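Glutamine amidotransferase type-2 domain-containing protein (Pseudomonas aeruginosa PAO1, PDB 1TE5) is of unknown function but probably releases ammonia from glutamine, as class-II (Ntn-type) glutamine amidotransferases do, for transfer to an unidentified acceptor. Local coordinates at residues 9-14 against 217-222; 39-44 against 71-76. One frame throughout, in Å; residues are numbered along the deposited sequence.

Contact 1 of 2, residues 9-14 against 217-222; sequences ANVPTD and PDDVVT
N10 meets the chain around V220 with three hydrogen bonds, one from its backbone and two from its side chain. The backbone N of N10 gives its hydrogen to V220 O at 3.1 Å. The carboxamide then takes over where the strand pairing stops. OD1 of N10 accepts from V220 N at 3.1 Å, the N-H coming from above the plane of the amide, 43° out of it, and so not along a lone pair. ND2 of N10 donates to D218 O, also at 3.1 Å, straighter (156° at the hydrogen) and in the plane of that carbonyl. CG of N10 sits between the backbone N and the carbonyl carbon (chi1 65°), which carries the amide across to the neighbouring strand. Asparagine suits this corner because its amide accepts and donates as a peptide group does, prolonging the sheet-like bonding after the main chain has turned away.

A weaker polar contact comes from A9, whose CA lies 3.4 Å from V220 O, its C-H approaching at a bent angle.

The one apolar contact is slight. A9 and V221 form an antiparallel non-hydrogen-bonded pair, and the CB atoms of A9 and V221 touch at 4.0 Å on one face of the sheet, the methyl of A9 being small enough to fit, buried, beside its neighbour.

Two methyls make van der Waals contact with polar groups. V11 lays CG2 against the carboxylate of D219, 3.5 Å from D219 OD1, the two side chains crossing at about a right angle. The same carboxylate is held by T215 N and T216 OG1. ND2 of N10 also rests 3.6 Å from V220 CG2.

In the antiparallel seven-stranded sheet, strand 220-225 lies between strands 4-9 and 188-194; V220 and V221 pack on the latter, while the chain beyond the corner at residues 10 and 11 enters the four-stranded sheet as strand 12-19.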
loop_
_atom_site.group_PDB
_atom_site.type_symbol
_atom_site.label_atom_id
_atom_site.label_comp_id
_atom_site.label_asym_id
_atom_site.label_seq_id
_atom_site.Cartn_x
_atom_site.Cartn_y
_atom_site.Cartn_z
ATOM N N ALA A 9 -3.961 -8.570 18.146
ATOM C CA ALA A 9 -4.340 -8.033 19.448
ATOM C C ALA A 9 -5.840 -7.761 19.494
ATOM O O ALA A 9 -6.507 -7.741 18.448
ATOM C CB ALA A 9 -3.573 -6.754 19.722
ATOM N N ASN A 10 -6.377 -7.565 20.698
ATOM C CA ASN A 10 -7.803 -7.282 20.846
ATOM C C ASN A 10 -8.142 -5.809 21.093
ATOM O O ASN A 10 -9.299 -5.462 21.334
ATOM C CB ASN A 10 -8.468 -8.213 21.872
ATOM C CG ASN A 10 -7.960 -8.015 23.283
ATOM O OD1 ASN A 10 -7.169 -7.120 23.562
ATOM N ND2 ASN A 10 -8.450 -8.842 24.197
ATOM N N VAL A 11 -7.121 -4.964 20.982
ATOM C CA VAL A 11 -7.230 -3.519 21.134
ATOM C C VAL A 11 -6.114 -2.955 20.271
ATOM O O VAL A 11 -5.136 -3.652 20.008
ATOM C CB VAL A 11 -6.971 -3.057 22.587
ATOM C CG1 VAL A 11 -8.162 -3.336 23.450
ATOM C CG2 VAL A 11 -5.729 -3.728 23.150
ATOM N N PRO A 12 -6.282 -1.736 19.732
ATOM C CA PRO A 12 -5.195 -1.183 18.908
ATOM C C PRO A 12 -3.957 -0.911 19.789
ATOM O O PRO A 12 -3.979 -0.019 20.635
ATOM C CB PRO A 12 -5.813 0.112 18.371
ATOM C CG PRO A 12 -7.287 -0.209 18.324
ATOM C CD PRO A 12 -7.490 -0.897 19.642
ATOM N N THR A 13 -2.886 -1.677 19.589
ATOM C CA THR A 13 -1.681 -1.516 20.411
ATOM C C THR A 13 -0.473 -0.927 19.682
ATOM O O THR A 13 -0.317 -1.078 18.467
ATOM C CB THR A 13 -1.249 -2.838 21.147
ATOM O OG1 THR A 13 -0.294 -3.566 20.368
ATOM C CG2 THR A 13 -2.444 -3.731 21.418
ATOM N N ASP A 14 0.356 -0.220 20.448
ATOM C CA ASP A 14 1.569 0.412 19.935
ATOM C C ASP A 14 2.670 -0.586 19.606
ATOM O O ASP A 14 2.862 -1.570 20.326
ATOM C CB ASP A 14 2.111 1.409 20.957
ATOM C CG ASP A 14 1.225 2.616 21.119
ATOM O OD1 ASP A 14 0.930 3.281 20.099
ATOM O OD2 ASP A 14 0.832 2.903 22.271
ATOM N N PRO A 217 -7.580 -3.402 31.265
ATOM C CA PRO A 217 -7.293 -4.604 32.054
ATOM C C PRO A 217 -7.676 -5.909 31.354
ATOM O O PRO A 217 -7.551 -6.991 31.934
ATOM C CB PRO A 217 -8.115 -4.379 33.318
ATOM C CG PRO A 217 -9.273 -3.588 32.825
ATOM C CD PRO A 217 -8.628 -2.590 31.901
ATOM N N ASP A 218 -8.138 -5.801 30.110
ATOM C CA ASP A 218 -8.543 -6.970 29.335
ATOM C C ASP A 218 -7.734 -7.154 28.059
ATOM O O ASP A 218 -8.157 -7.873 27.162
ATOM C CB ASP A 218 -10.030 -6.889 28.977
ATOM C CG ASP A 218 -10.899 -6.555 30.169
ATOM O OD1 ASP A 218 -11.485 -5.451 30.183
ATOM O OD2 ASP A 218 -10.986 -7.396 31.087
ATOM N N ASP A 219 -6.572 -6.517 27.981
ATOM C CA ASP A 219 -5.723 -6.641 26.804
ATOM C C ASP A 219 -5.144 -8.041 26.596
ATOM O O ASP A 219 -4.780 -8.743 27.543
ATOM C CB ASP A 219 -4.559 -5.656 26.876
ATOM C CG ASP A 219 -4.973 -4.232 26.599
ATOM O OD1 ASP A 219 -4.080 -3.426 26.262
ATOM O OD2 ASP A 219 -6.174 -3.909 26.707
ATOM N N VAL A 220 -5.062 -8.438 25.337
ATOM C CA VAL A 220 -4.474 -9.713 24.957
ATOM C C VAL A 220 -3.756 -9.416 23.643
ATOM O O VAL A 220 -4.376 -8.956 22.679
ATOM C CB VAL A 220 -5.531 -10.847 24.739
ATOM C CG1 VAL A 220 -4.837 -12.147 24.303
ATOM C CG2 VAL A 220 -6.334 -11.089 25.999
ATOM N N VAL A 221 -2.437 -9.580 23.642
ATOM C CA VAL A 221 -1.645 -9.336 22.444
ATOM C C VAL A 221 -0.676 -10.481 22.200
ATOM O O VAL A 221 0.082 -10.869 23.088
ATOM C CB VAL A 221 -0.933 -7.939 22.475
ATOM C CG1 VAL A 221 -1.174 -7.227 23.790
ATOM C CG2 VAL A 221 0.549 -8.066 22.190
ATOM N N THR A 222 -0.735 -11.022 20.989
ATOM C CA THR A 222 0.105 -12.135 20.579
ATOM C C THR A 222 1.092 -11.741 19.505
ATOM O O THR A 222 0.741 -11.081 18.532
ATOM C CB THR A 222 -0.740 -13.286 20.046
ATOM O OG1 THR A 222 -1.502 -13.832 21.121
ATOM C CG2 THR A 222 0.139 -14.382 19.431
#

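Contact 2 of 2, residues 39-44 against 71-76; sequences AFYEGR and SETVIG
A39 N donates to I75 O over 2.8 Å, the shortest direct bond between the segments, nearly straight at 170°. Its partner goes the other way, from I75 N to A39 O at 2.9 Å, so that A39 and I75 form an antiparallel hydrogen-bonded pair. One pair further on, F40 and V74 are non-hydrogen-bonded, and Y41 N then donates to T73 O at 3.1 Å. That bond is more bent, 145° at the hydrogen, close to where strand 73-76 meets the corner at E72. Beyond it a water links the strands: it donates to Y41 O and accepts from E72 N, 2.8 Å from each.

T73 O, which accepts one hydrogen bond from Y41 N, is also approached by F40 CA and by the edge of the Y41 ring, Y41 CD1 lying 3.4 Å from T73 O. CG of Y41 stands anti to its own carbonyl carbon (chi1 -61°), bringing the ring obliquely across T73, whose CB is 3.6 Å from Y41 CD1. An aromatic ring suits the place: its edge C-H faces the carbonyl, CD1 and CE1 pack on the methyl CG2 of T73, and its distant hydroxyl bonds to T104 OG1 and Y102 O.

On the face of F40 and V74, CB of F40 rests 3.7 Å from V74 CG2. The F40 ring leads away from V74, and S71 OG, a buried hydroxyl with no hydrogen-bonding partner in the model, lies beside its CB and CD1. The small A39 fits where T104 and P93 cover its face, while the longer I75 reaches L173, S175, T104 and A106.

In the seven-stranded sheet, strand 35-42 runs between 45-51 and 73-80. The A39, Y41 and I75 face packs against strands 101-108 and 171-175 of the six-stranded sheet, a sheet-on-sheet arrangement within the Ntn-type domain.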
loop_
_atom_site.group_PDB
_atom_site.type_symbol
_atom_site.label_atom_id
_atom_site.label_comp_id
_atom_site.label_asym_id
_atom_site.label_seq_id
_atom_site.Cartn_x
_atom_site.Cartn_y
_atom_site.Cartn_z
ATOM N N ALA A 39 3.228 -4.433 7.178
ATOM C CA ALA A 39 1.867 -4.053 6.850
ATOM C C ALA A 39 1.061 -4.169 8.125
ATOM O O ALA A 39 1.332 -5.026 8.954
ATOM C CB ALA A 39 1.308 -4.968 5.787
ATOM N N PHE A 40 0.143 -3.238 8.332
ATOM C CA PHE A 40 -0.710 -3.272 9.507
ATOM C C PHE A 40 -2.056 -2.634 9.201
ATOM O O PHE A 40 -2.196 -1.916 8.211
ATOM C CB PHE A 40 -0.030 -2.633 10.726
ATOM C CG PHE A 40 0.340 -1.196 10.545
ATOM C CD1 PHE A 40 -0.504 -0.182 11.004
ATOM C CD2 PHE A 40 1.551 -0.850 9.949
ATOM C CE1 PHE A 40 -0.148 1.169 10.876
ATOM C CE2 PHE A 40 1.921 0.489 9.811
ATOM C CZ PHE A 40 1.069 1.503 10.277
ATOM N N TYR A 41 -3.052 -2.914 10.032
ATOM C CA TYR A 41 -4.389 -2.395 9.801
ATOM C C TYR A 41 -4.870 -1.287 10.711
ATOM O O TYR A 41 -4.519 -1.224 11.876
ATOM C CB TYR A 41 -5.387 -3.544 9.831
ATOM C CG TYR A 41 -5.116 -4.575 8.773
ATOM C CD1 TYR A 41 -4.089 -5.504 8.926
ATOM C CD2 TYR A 41 -5.884 -4.622 7.617
ATOM C CE1 TYR A 41 -3.829 -6.454 7.952
ATOM C CE2 TYR A 41 -5.636 -5.566 6.636
ATOM C CZ TYR A 41 -4.611 -6.479 6.808
ATOM O OH TYR A 41 -4.373 -7.409 5.832
ATOM N N GLU A 42 -5.723 -0.438 10.157
ATOM C CA GLU A 42 -6.333 0.681 10.855
ATOM C C GLU A 42 -7.812 0.641 10.487
ATOM O O GLU A 42 -8.334 1.422 9.687
ATOM C CB GLU A 42 -5.738 1.978 10.318
ATOM C CG GLU A 42 -5.527 3.067 11.343
ATOM C CD GLU A 42 -4.519 4.108 10.872
ATOM O OE1 GLU A 42 -3.299 3.832 10.946
ATOM O OE2 GLU A 42 -4.948 5.197 10.431
ATOM N N GLY A 43 -8.475 -0.353 11.074
ATOM C CA GLY A 43 -9.862 -0.614 10.745
ATOM C C GLY A 43 -9.784 -1.638 9.609
ATOM O O GLY A 43 -9.105 -2.661 9.771
ATOM N N ARG A 44 -10.457 -1.390 8.488
ATOM C CA ARG A 44 -10.367 -2.301 7.352
ATOM C C ARG A 44 -9.236 -1.872 6.435
ATOM O O ARG A 44 -8.800 -2.639 5.582
ATOM C CB ARG A 44 -11.688 -2.376 6.585
ATOM C CG ARG A 44 -12.723 -3.212 7.311
ATOM C CD ARG A 44 -14.088 -3.164 6.657
ATOM N NE ARG A 44 -15.123 -3.464 7.642
ATOM C CZ ARG A 44 -16.114 -4.329 7.464
ATOM N NH1 ARG A 44 -16.992 -4.519 8.439
ATOM N NH2 ARG A 44 -16.237 -4.991 6.317
ATOM N N SER A 71 -2.150 -0.803 15.924
ATOM C CA SER A 71 -3.113 -1.695 15.284
ATOM C C SER A 71 -3.344 -3.022 15.999
ATOM O O SER A 71 -2.729 -3.313 17.028
ATOM C CB SER A 71 -2.707 -1.969 13.839
ATOM O OG SER A 71 -1.371 -2.411 13.758
ATOM N N GLU A 72 -4.302 -3.787 15.478
ATOM C CA GLU A 72 -4.646 -5.094 16.026
ATOM C C GLU A 72 -4.034 -6.206 15.198
ATOM O O GLU A 72 -3.900 -7.326 15.678
ATOM C CB GLU A 72 -6.161 -5.284 16.061
ATOM C CG GLU A 72 -6.895 -4.256 16.897
ATOM C CD GLU A 72 -8.371 -4.583 17.074
ATOM O OE1 GLU A 72 -8.861 -4.486 18.211
ATOM O OE2 GLU A 72 -9.043 -4.933 16.086
ATOM N N THR A 73 -3.643 -5.892 13.965
ATOM C CA THR A 73 -3.065 -6.881 13.057
ATOM C C THR A 73 -1.839 -6.348 12.313
ATOM O O THR A 73 -1.922 -5.385 11.543
ATOM C CB THR A 73 -4.105 -7.363 12.012
ATOM O OG1 THR A 73 -5.322 -7.718 12.681
ATOM C CG2 THR A 73 -3.582 -8.570 11.243
ATOM N N VAL A 74 -0.714 -7.020 12.515
ATOM C CA VAL A 74 0.539 -6.640 11.886
ATOM C C VAL A 74 1.199 -7.847 11.251
ATOM O O VAL A 74 1.290 -8.896 11.871
ATOM C CB VAL A 74 1.511 -6.061 12.930
ATOM C CG1 VAL A 74 2.868 -5.760 12.288
ATOM C CG2 VAL A 74 0.918 -4.816 13.566
ATOM N N ILE A 75 1.587 -7.710 9.991
ATOM C CA ILE A 75 2.276 -8.768 9.266
ATOM C C ILE A 75 3.514 -8.128 8.650
ATOM O O ILE A 75 3.419 -7.101 7.978
ATOM C CB ILE A 75 1.416 -9.401 8.129
ATOM C CG1 ILE A 75 0.377 -10.361 8.703
ATOM C CG2 ILE A 75 2.299 -10.177 7.160
ATOM C CD1 ILE A 75 -0.323 -11.178 7.648
ATOM N N GLY A 76 4.666 -8.752 8.858
ATOM C CA GLY A 76 5.893 -8.214 8.310
ATOM C C GLY A 76 6.908 -9.289 7.986
ATOM O O GLY A 76 6.784 -10.441 8.431
HETATM O O HOH W 1 -6.129 -2.926 13.469
#

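From the N terminus the chain runs through strand 4-9, turns at residues 10 and 11, and continues as strand 12-19 before reaching strand 35-42. Contact 2 closes a short loop, joining 39-44 to 71-76 across 26 intervening residues that include helix 59-66. Contact 1 closes a far longer one, bringing 217-222 near the end of the chain back to 9-14, so contact 2 lies wholly within its span. The two meet at two places: A9 N probably bonds to E72 O at the end of strand 4-9, and T13 N to S71 O between strands 12-19 and 70-71, so both corners join the seven-stranded sheet to the four-stranded one.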